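Local coordinates for protein oxidoreductase, Gfo/Idh/MocA family (Pseudomonas syringae pv. tomato, PDB 3DTY) that probably catalyses a nucleotide-dependent oxidation or reduction of a substrate not yet identified, as a Gfo/Idh/MocA-family enzyme, and binds magnesium, at residues Q11-A16 with N38-V43; A88-T93 with H111-K116; G140-Y145 with E332-L337. All coordinates share one frame; numbering follows the deposited sequence.

Interaction 1 of 3, residues Q11-A16 with N38-V43; sequences QPIRWA and NTFVLV
Phe40 and Trp15 make the tightly packed side of this contact, where two strands run parallel in register, Ile13 beside Phe40 and Trp15 beside Leu42. The edge of the Phe40 ring is turned toward the face of the Trp15 five-membered ring in an edge-to-face pair, with centroids 4.9 Å apart and planes at 53°. Trp15 carries CG anti to its own N (chi1 -173°), which lays the indole across the neighbouring strand: Trp15 CB meets Phe40 CD1, while Trp15 CE3 at the benzo end rests on Leu42 CD1 at 3.8 Å. Ile13 lies alongside Phe40 and points the same way, its CB 3.6 Å from Phe40 CD1. Ala34 of helix 27-35 and Ala342 and Met345 of helix 330-349 pack on this aromatic group. The strands are the first and last elements of a right-handed beta-alpha-beta crossover through helix 27-35, the opening unit of the Rossmann fold. Backbone bonds alternate along it, from Ile13 N to Thr39 O (3.1 Å), Val41 N to Ile13 O, Trp15 N to Val41 O (2.8 Å) and Val43 N to Trp15 O. Packing is thinner on the other face and at the start of the strands. There Pro12 CB touches Val41 CG1 at 3.8 Å, and Pro12 CG sits 3.2 Å from the carbonyl O of the exposed Asn38. Arg14, on the same face as Val41, gives little to the neighbouring strand beyond its aliphatic root; its NE is hydrogen-bonded to Gly85 O.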
loop_
_atom_site.group_PDB
_atom_site.type_symbol
_atom_site.label_atom_id
_atom_site.label_comp_id
_atom_site.label_asym_id
_atom_site.label_seq_id
_atom_site.Cartn_x
_atom_site.Cartn_y
_atom_site.Cartn_z
ATOM N N GLN A 11 -17.553 -6.221 -40.412
ATOM C CA GLN A 11 -17.584 -4.909 -41.041
ATOM C C GLN A 11 -17.714 -3.864 -39.934
ATOM O O GLN A 11 -18.636 -3.935 -39.119
ATOM C CB GLN A 11 -18.797 -4.838 -41.971
ATOM C CG GLN A 11 -18.664 -3.921 -43.167
ATOM C CD GLN A 11 -19.921 -3.930 -44.028
ATOM O OE1 GLN A 11 -20.953 -3.370 -43.651
ATOM N NE2 GLN A 11 -19.840 -4.582 -45.183
ATOM N N PRO A 12 -16.783 -2.899 -39.869
ATOM C CA PRO A 12 -16.891 -1.883 -38.818
ATOM C C PRO A 12 -18.278 -1.237 -38.864
ATOM O O PRO A 12 -18.807 -0.947 -39.938
ATOM C CB PRO A 12 -15.783 -0.895 -39.173
ATOM C CG PRO A 12 -14.746 -1.774 -39.803
ATOM C CD PRO A 12 -15.575 -2.689 -40.687
ATOM N N ILE A 13 -18.872 -1.027 -37.700
ATOM C CA ILE A 13 -20.191 -0.420 -37.632
ATOM C C ILE A 13 -20.142 1.066 -38.008
ATOM O O ILE A 13 -19.380 1.841 -37.424
ATOM C CB ILE A 13 -20.779 -0.594 -36.219
ATOM C CG1 ILE A 13 -20.830 -2.088 -35.876
ATOM C CG2 ILE A 13 -22.173 0.026 -36.146
ATOM C CD1 ILE A 13 -21.355 -2.392 -34.476
ATOM N N ARG A 14 -20.936 1.451 -39.007
ATOM C CA ARG A 14 -20.989 2.842 -39.452
ATOM C C ARG A 14 -21.453 3.654 -38.254
ATOM O O ARG A 14 -22.597 3.543 -37.802
ATOM C CB ARG A 14 -21.934 2.979 -40.652
ATOM C CG ARG A 14 -21.405 2.259 -41.902
ATOM C CD ARG A 14 -22.272 2.514 -43.133
ATOM N NE ARG A 14 -23.641 2.040 -42.961
ATOM C CZ ARG A 14 -24.018 0.767 -43.038
ATOM N NH1 ARG A 14 -23.129 -0.181 -43.291
ATOM N NH2 ARG A 14 -25.290 0.444 -42.857
ATOM N N TRP A 15 -20.541 4.485 -37.763
ATOM C CA TRP A 15 -20.749 5.253 -36.547
ATOM C C TRP A 15 -20.686 6.771 -36.664
ATOM O O TRP A 15 -20.067 7.321 -37.577
ATOM C CB TRP A 15 -19.705 4.749 -35.548
ATOM C CG TRP A 15 -19.796 5.260 -34.175
ATOM C CD1 TRP A 15 -20.848 5.131 -33.312
ATOM C CD2 TRP A 15 -18.757 5.913 -33.452
ATOM N NE1 TRP A 15 -20.520 5.662 -32.088
ATOM C CE2 TRP A 15 -19.241 6.150 -32.146
ATOM C CE3 TRP A 15 -17.456 6.322 -33.779
ATOM C CZ2 TRP A 15 -18.473 6.776 -31.165
ATOM C CZ3 TRP A 15 -16.687 6.945 -32.798
ATOM C CH2 TRP A 15 -17.201 7.165 -31.507
ATOM N N ALA A 16 -21.338 7.438 -35.715
ATOM C CA ALA A 16 -21.375 8.890 -35.652
ATOM C C ALA A 16 -21.405 9.353 -34.198
ATOM O O ALA A 16 -21.667 8.576 -33.284
ATOM C CB ALA A 16 -22.603 9.420 -36.376
ATOM N N ASN A 38 -10.963 -1.345 -34.880
ATOM C CA ASN A 38 -11.900 -1.040 -35.964
ATOM C C ASN A 38 -13.293 -1.616 -35.754
ATOM O O ASN A 38 -13.941 -2.053 -36.700
ATOM C CB ASN A 38 -11.342 -1.526 -37.303
ATOM C CG ASN A 38 -10.029 -0.861 -37.649
ATOM O OD1 ASN A 38 -9.852 0.337 -37.422
ATOM N ND2 ASN A 38 -9.101 -1.628 -38.209
ATOM N N THR A 39 -13.751 -1.610 -34.507
ATOM C CA THR A 39 -15.074 -2.121 -34.178
ATOM C C THR A 39 -16.106 -1.175 -34.769
ATOM O O THR A 39 -17.170 -1.595 -35.210
ATOM C CB THR A 39 -15.277 -2.186 -32.662
ATOM O OG1 THR A 39 -14.219 -2.953 -32.076
ATOM C CG2 THR A 39 -16.616 -2.833 -32.334
ATOM N N PHE A 40 -15.777 0.111 -34.758
ATOM C CA PHE A 40 -16.647 1.142 -35.307
ATOM C C PHE A 40 -15.833 1.983 -36.278
ATOM O O PHE A 40 -14.603 1.973 -36.240
ATOM C CB PHE A 40 -17.173 2.060 -34.198
ATOM C CG PHE A 40 -18.198 1.423 -33.298
ATOM C CD1 PHE A 40 -19.554 1.542 -33.580
ATOM C CD2 PHE A 40 -17.808 0.720 -32.164
ATOM C CE1 PHE A 40 -20.513 0.976 -32.742
ATOM C CE2 PHE A 40 -18.755 0.145 -31.313
ATOM C CZ PHE A 40 -20.116 0.271 -31.603
ATOM N N VAL A 41 -16.521 2.697 -37.159
ATOM C CA VAL A 41 -15.857 3.590 -38.092
ATOM C C VAL A 41 -16.676 4.877 -38.111
ATOM O O VAL A 41 -17.884 4.860 -38.378
ATOM C CB VAL A 41 -15.754 2.991 -39.519
ATOM C CG1 VAL A 41 -17.126 2.554 -40.015
ATOM C CG2 VAL A 41 -15.147 4.026 -40.464
ATOM N N LEU A 42 -16.011 5.984 -37.804
ATOM C CA LEU A 42 -16.661 7.287 -37.756
ATOM C C LEU A 42 -16.839 7.861 -39.156
ATOM O O LEU A 42 -15.862 8.242 -39.797
ATOM C CB LEU A 42 -15.818 8.241 -36.909
ATOM C CG LEU A 42 -16.393 9.637 -36.716
ATOM C CD1 LEU A 42 -17.662 9.536 -35.888
ATOM C CD2 LEU A 42 -15.363 10.537 -36.040
ATOM N N VAL A 43 -18.079 7.933 -39.628
ATOM C CA VAL A 43 -18.328 8.452 -40.973
ATOM C C VAL A 43 -19.193 9.705 -41.015
ATOM O O VAL A 43 -19.378 10.306 -42.075
ATOM C CB VAL A 43 -18.978 7.376 -41.866
ATOM C CG1 VAL A 43 -18.056 6.174 -41.966
ATOM C CG2 VAL A 43 -20.329 6.966 -41.302
#

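Interaction 2 of 3, residues A88-T93 with H111-K116; sequences AVSIAT and HVVCEK
Val89 and Val113 are joined at the middle of a ladder of four backbone hydrogen bonds between two parallel strands. Val89 N donates to His111 O, Val113 N to Val89 O and Ile91 N to Val113 O, each at 3.0 Å; a longer bond of 3.2 Å from Glu115 N to Ile91 O carries the pairing past the end of strand 111-114. CA-H...O contacts run beside these, the shortest from Ser90 CA to Val113 O at 3.1 Å.

Apolar contacts gather on the face of Val89, Ile91, Val112 and Cys114. Ile91 CD1 ends 3.7 Å from CG1 of Val112, two residues before its bridge partner Cys114: Ile91 CG1 lies beside the backbone N (chi1 -53°), which sets the branch back toward Val112, and the extended chi2 carries CD1 out to it.

On the opposite face, Ser90 OG lies 3.5 Å from Val113 CB, yet it accepts a hydrogen bond from Trp15 NE1 and shares another with Tyr338 OH, so two partners hold this buried hydroxyl. Past the strand, Glu115 OE1 is bonded to His30 NE2.

Both strands belong to the beta-alpha-beta unit of the Rossmann sheet whose crossover, helix 98-107, packs on Ile91 and Val112. Helix 330-349 packs against Val113 and His111 on the other face, while strands 13-17 and 139-141 flank the pair within the sheet.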
loop_
_atom_site.group_PDB
_atom_site.type_symbol
_atom_site.label_atom_id
_atom_site.label_comp_id
_atom_site.label_asym_id
_atom_site.label_seq_id
_atom_site.Cartn_x
_atom_site.Cartn_y
_atom_site.Cartn_z
ATOM N N ALA A 88 -25.159 3.546 -35.970
ATOM C CA ALA A 88 -25.141 3.854 -34.548
ATOM C C ALA A 88 -24.635 5.264 -34.262
ATOM O O ALA A 88 -23.925 5.861 -35.073
ATOM C CB ALA A 88 -24.273 2.837 -33.826
ATOM N N VAL A 89 -25.002 5.791 -33.099
ATOM C CA VAL A 89 -24.572 7.131 -32.715
ATOM C C VAL A 89 -24.269 7.241 -31.221
ATOM O O VAL A 89 -24.967 6.662 -30.386
ATOM C CB VAL A 89 -25.645 8.192 -33.088
ATOM C CG1 VAL A 89 -26.957 7.893 -32.373
ATOM C CG2 VAL A 89 -25.161 9.578 -32.726
ATOM N N SER A 90 -23.205 7.969 -30.900
ATOM C CA SER A 90 -22.816 8.190 -29.513
ATOM C C SER A 90 -23.101 9.652 -29.203
ATOM O O SER A 90 -22.668 10.544 -29.927
ATOM C CB SER A 90 -21.334 7.877 -29.315
ATOM O OG SER A 90 -21.109 6.477 -29.387
ATOM N N ILE A 91 -23.841 9.877 -28.126
ATOM C CA ILE A 91 -24.242 11.211 -27.702
ATOM C C ILE A 91 -23.318 11.688 -26.587
ATOM O O ILE A 91 -23.260 11.080 -25.525
ATOM C CB ILE A 91 -25.712 11.184 -27.188
ATOM C CG1 ILE A 91 -26.623 10.560 -28.251
ATOM C CG2 ILE A 91 -26.191 12.587 -26.853
ATOM C CD1 ILE A 91 -28.012 10.219 -27.745
ATOM N N ALA A 92 -22.598 12.775 -26.831
ATOM C CA ALA A 92 -21.681 13.296 -25.830
ATOM C C ALA A 92 -21.946 14.766 -25.523
ATOM O O ALA A 92 -21.063 15.487 -25.073
ATOM C CB ALA A 92 -20.239 13.099 -26.287
ATOM N N THR A 93 -23.172 15.200 -25.766
ATOM C CA THR A 93 -23.564 16.573 -25.502
ATOM C C THR A 93 -23.954 16.695 -24.026
ATOM O O THR A 93 -23.999 15.698 -23.300
ATOM C CB THR A 93 -24.762 16.963 -26.391
ATOM O OG1 THR A 93 -25.737 15.915 -26.347
ATOM C CG2 THR A 93 -24.319 17.167 -27.835
ATOM N N HIS A 111 -28.953 2.608 -33.329
ATOM C CA HIS A 111 -28.533 2.062 -32.040
ATOM C C HIS A 111 -27.858 3.251 -31.371
ATOM O O HIS A 111 -27.163 4.027 -32.030
ATOM C CB HIS A 111 -27.497 0.944 -32.178
ATOM C CG HIS A 111 -28.046 -0.335 -32.721
ATOM N ND1 HIS A 111 -27.813 -0.752 -34.013
ATOM C CD2 HIS A 111 -28.810 -1.295 -32.147
ATOM C CE1 HIS A 111 -28.410 -1.914 -34.214
ATOM N NE2 HIS A 111 -29.022 -2.267 -33.097
ATOM N N VAL A 112 -28.051 3.381 -30.067
ATOM C CA VAL A 112 -27.476 4.493 -29.323
ATOM C C VAL A 112 -26.516 4.105 -28.206
ATOM O O VAL A 112 -26.660 3.069 -27.558
ATOM C CB VAL A 112 -28.596 5.352 -28.681
ATOM C CG1 VAL A 112 -28.001 6.560 -27.963
ATOM C CG2 VAL A 112 -29.577 5.796 -29.743
ATOM N N VAL A 113 -25.517 4.951 -28.009
ATOM C CA VAL A 113 -24.570 4.793 -26.917
ATOM C C VAL A 113 -24.637 6.187 -26.316
ATOM O O VAL A 113 -24.203 7.151 -26.935
ATOM C CB VAL A 113 -23.149 4.492 -27.394
ATOM C CG1 VAL A 113 -22.192 4.566 -26.214
ATOM C CG2 VAL A 113 -23.096 3.104 -28.013
ATOM N N CYS A 114 -25.226 6.289 -25.131
ATOM C CA CYS A 114 -25.397 7.576 -24.482
ATOM C C CYS A 114 -24.501 7.761 -23.275
ATOM O O CYS A 114 -24.366 6.867 -22.438
ATOM C CB CYS A 114 -26.860 7.756 -24.064
ATOM S SG CYS A 114 -27.288 9.441 -23.524
ATOM N N GLU A 115 -23.874 8.929 -23.204
ATOM C CA GLU A 115 -23.012 9.261 -22.086
ATOM C C GLU A 115 -23.984 9.366 -20.923
ATOM O O GLU A 115 -25.050 9.968 -21.065
ATOM C CB GLU A 115 -22.331 10.612 -22.333
ATOM C CG GLU A 115 -21.463 11.126 -21.186
ATOM C CD GLU A 115 -20.259 10.236 -20.903
ATOM O OE1 GLU A 115 -19.750 9.610 -21.852
ATOM O OE2 GLU A 115 -19.807 10.176 -19.738
ATOM N N LYS A 116 -23.662 8.760 -19.786
ATOM C CA LYS A 116 -24.582 8.865 -18.670
ATOM C C LYS A 116 -24.643 10.326 -18.236
ATOM O O LYS A 116 -23.712 11.094 -18.474
ATOM C CB LYS A 116 -24.161 7.948 -17.504
ATOM C CG LYS A 116 -22.676 7.662 -17.390
ATOM C CD LYS A 116 -21.935 8.785 -16.700
ATOM C CE LYS A 116 -22.334 8.877 -15.233
ATOM N NZ LYS A 116 -21.642 10.006 -14.571
#

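Interaction 3 of 3, residues G140-Y145 with E332-L337; sequences GVTYGY and EAWANL
Gly144 comes closest to the helix backbone at Trp334, their CA atoms 5.2 Å apart, after the chain leaves strand 139-141 through two successive inverse gamma turns centred on Thr142 and Tyr143. No hydrogen bond crosses between the segments; the contact is made by van der Waals packing. Trp334 is the broad piece of it. Its pyrrole end lies at Gly144, with NE1 3.6 Å from Gly144 CA, and its far end reaches Thr142, with CH2 3.5 Å from Thr142 CB and 3.7 Å from Thr142 CG2. A chi1 of -92°, away from the usual staggered values, swings the indole from the helix along the loop, and His30 meets the same ring edge-to-face. Gly144 has no side chain, and the indole nitrogen lies directly against its CA. In the fold, the contact joins the end of the last parallel strand of the Rossmann sheet to helix 330-349, which comes from the C-terminal part of the chain and returns to pack on that sheet. Leu337, one helical turn beyond Ala333, projects beside Trp334. It extends toward the loop with chi1 near 180° (-179°), and CD2 comes to 3.7 Å from Gly144 CA. Ala333 CB rests 3.5 Å from Gly144 O, completing the close packing round the glycine. Thr142 presents its carbon atoms to the indole while OG1 accepts a hydrogen bond from Lys116 N. Close by, Glu332 pairs with Arg36 in a salt bridge, and His326 of the second subunit packs on Tyr145.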
loop_
_atom_site.group_PDB
_atom_site.type_symbol
_atom_site.label_atom_id
_atom_site.label_comp_id
_atom_site.label_asym_id
_atom_site.label_seq_id
_atom_site.Cartn_x
_atom_site.Cartn_y
_atom_site.Cartn_z
ATOM N N GLY A 140 -26.879 1.839 -25.143
ATOM C CA GLY A 140 -25.823 1.592 -24.185
ATOM C C GLY A 140 -25.556 2.870 -23.417
ATOM O O GLY A 140 -25.722 3.961 -23.959
ATOM N N VAL A 141 -25.170 2.732 -22.153
ATOM C CA VAL A 141 -24.866 3.874 -21.300
ATOM C C VAL A 141 -23.430 3.660 -20.828
ATOM O O VAL A 141 -23.049 2.543 -20.471
ATOM C CB VAL A 141 -25.812 3.936 -20.093
ATOM C CG1 VAL A 141 -25.511 5.180 -19.264
ATOM C CG2 VAL A 141 -27.264 3.944 -20.574
ATOM N N THR A 142 -22.650 4.735 -20.811
ATOM C CA THR A 142 -21.235 4.665 -20.465
ATOM C C THR A 142 -20.752 4.515 -19.025
ATOM O O THR A 142 -20.085 5.404 -18.492
ATOM C CB THR A 142 -20.494 5.856 -21.093
ATOM O OG1 THR A 142 -21.083 7.083 -20.643
ATOM C CG2 THR A 142 -20.596 5.779 -22.611
ATOM N N TYR A 143 -21.084 3.390 -18.404
ATOM C CA TYR A 143 -20.613 3.092 -17.053
ATOM C C TYR A 143 -19.363 2.265 -17.375
ATOM O O TYR A 143 -19.300 1.066 -17.117
ATOM C CB TYR A 143 -21.648 2.257 -16.284
ATOM C CG TYR A 143 -22.929 2.999 -15.940
ATOM C CD1 TYR A 143 -22.903 4.163 -15.170
ATOM C CD2 TYR A 143 -24.171 2.534 -16.382
ATOM C CE1 TYR A 143 -24.078 4.849 -14.851
ATOM C CE2 TYR A 143 -25.355 3.211 -16.064
ATOM C CZ TYR A 143 -25.299 4.368 -15.300
ATOM O OH TYR A 143 -26.458 5.049 -14.991
ATOM N N GLY A 144 -18.389 2.942 -17.976
ATOM C CA GLY A 144 -17.157 2.319 -18.427
ATOM C C GLY A 144 -16.212 1.636 -17.465
ATOM O O GLY A 144 -15.316 0.923 -17.911
ATOM N N TYR A 145 -16.374 1.856 -16.164
ATOM C CA TYR A 145 -15.493 1.208 -15.200
ATOM C C TYR A 145 -15.771 -0.288 -15.218
ATOM O O TYR A 145 -14.911 -1.096 -14.869
ATOM C CB TYR A 145 -15.715 1.801 -13.810
ATOM C CG TYR A 145 -15.292 3.257 -13.739
ATOM C CD1 TYR A 145 -13.942 3.605 -13.726
ATOM C CD2 TYR A 145 -16.238 4.284 -13.757
ATOM C CE1 TYR A 145 -13.543 4.925 -13.735
ATOM C CE2 TYR A 145 -15.849 5.617 -13.768
ATOM C CZ TYR A 145 -14.499 5.927 -13.758
ATOM O OH TYR A 145 -14.098 7.229 -13.778
ATOM N N GLU A 332 -8.621 0.881 -21.915
ATOM C CA GLU A 332 -8.876 -0.507 -22.271
ATOM C C GLU A 332 -10.280 -0.862 -21.811
ATOM O O GLU A 332 -11.039 -1.486 -22.550
ATOM C CB GLU A 332 -7.873 -1.460 -21.611
ATOM C CG GLU A 332 -6.520 -1.540 -22.312
ATOM C CD GLU A 332 -5.780 -0.222 -22.274
ATOM O OE1 GLU A 332 -5.501 0.270 -21.157
ATOM O OE2 GLU A 332 -5.484 0.323 -23.363
ATOM N N ALA A 333 -10.626 -0.463 -20.588
ATOM C CA ALA A 333 -11.954 -0.756 -20.066
ATOM C C ALA A 333 -13.031 -0.194 -20.998
ATOM O O ALA A 333 -14.015 -0.871 -21.289
ATOM C CB ALA A 333 -12.112 -0.182 -18.674
ATOM N N TRP A 334 -12.842 1.037 -21.464
ATOM C CA TRP A 334 -13.812 1.657 -22.360
ATOM C C TRP A 334 -13.878 0.963 -23.714
ATOM O O TRP A 334 -14.954 0.868 -24.317
ATOM C CB TRP A 334 -13.505 3.142 -22.547
ATOM C CG TRP A 334 -14.237 4.008 -21.566
ATOM C CD1 TRP A 334 -14.120 3.993 -20.203
ATOM C CD2 TRP A 334 -15.238 4.983 -21.874
ATOM N NE1 TRP A 334 -14.992 4.900 -19.642
ATOM C CE2 TRP A 334 -15.691 5.520 -20.647
ATOM C CE3 TRP A 334 -15.800 5.455 -23.070
ATOM C CZ2 TRP A 334 -16.679 6.509 -20.580
ATOM C CZ3 TRP A 334 -16.782 6.440 -23.004
ATOM C CH2 TRP A 334 -17.212 6.955 -21.765
ATOM N N ALA A 335 -12.740 0.478 -24.199
ATOM C CA ALA A 335 -12.735 -0.228 -25.473
ATOM C C ALA A 335 -13.483 -1.545 -25.267
ATOM O O ALA A 335 -14.215 -1.989 -26.148
ATOM C CB ALA A 335 -11.302 -0.498 -25.941
ATOM N N ASN A 336 -13.301 -2.159 -24.098
ATOM C CA ASN A 336 -13.978 -3.420 -23.791
ATOM C C ASN A 336 -15.488 -3.187 -23.748
ATOM O O ASN A 336 -16.283 -4.037 -24.168
ATOM C CB ASN A 336 -13.509 -3.980 -22.439
ATOM C CG ASN A 336 -12.040 -4.397 -22.448
ATOM O OD1 ASN A 336 -11.468 -4.684 -23.503
ATOM N ND2 ASN A 336 -11.430 -4.451 -21.263
ATOM N N LEU A 337 -15.878 -2.029 -23.233
ATOM C CA LEU A 337 -17.286 -1.682 -23.143
ATOM C C LEU A 337 -17.858 -1.484 -24.542
ATOM O O LEU A 337 -18.858 -2.100 -24.907
ATOM C CB LEU A 337 -17.467 -0.404 -22.330
ATOM C CG LEU A 337 -18.917 0.051 -22.141
ATOM C CD1 LEU A 337 -19.645 -0.934 -21.255
ATOM C CD2 LEU A 337 -18.949 1.433 -21.514
#

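Overall arrangement
All three contacts touch one parallel sheet, of order 40-46, 13-17, 88-92, 111-114, 139-141. Interaction 1 lies at an outer strand, its centre about 21 Å from the centre of the chain, and is only partly buried; interactions 2 and 3 are buried. The first two pair strands through backbone bonds, with an aromatic cluster added in interaction 1 and mainly aliphatic side chains in interaction 2. Interaction 3 packs helix against loop. Ala16 O to Ser90 N (2.9 Å) links interactions 1 and 2, and Cys114 N to Gly140 O (2.7 Å) links 2 and 3. Helix 330-349 packs on interactions 1 and 2 and is a partner in interaction 3, joining the C-terminal part to the Rossmann sheet.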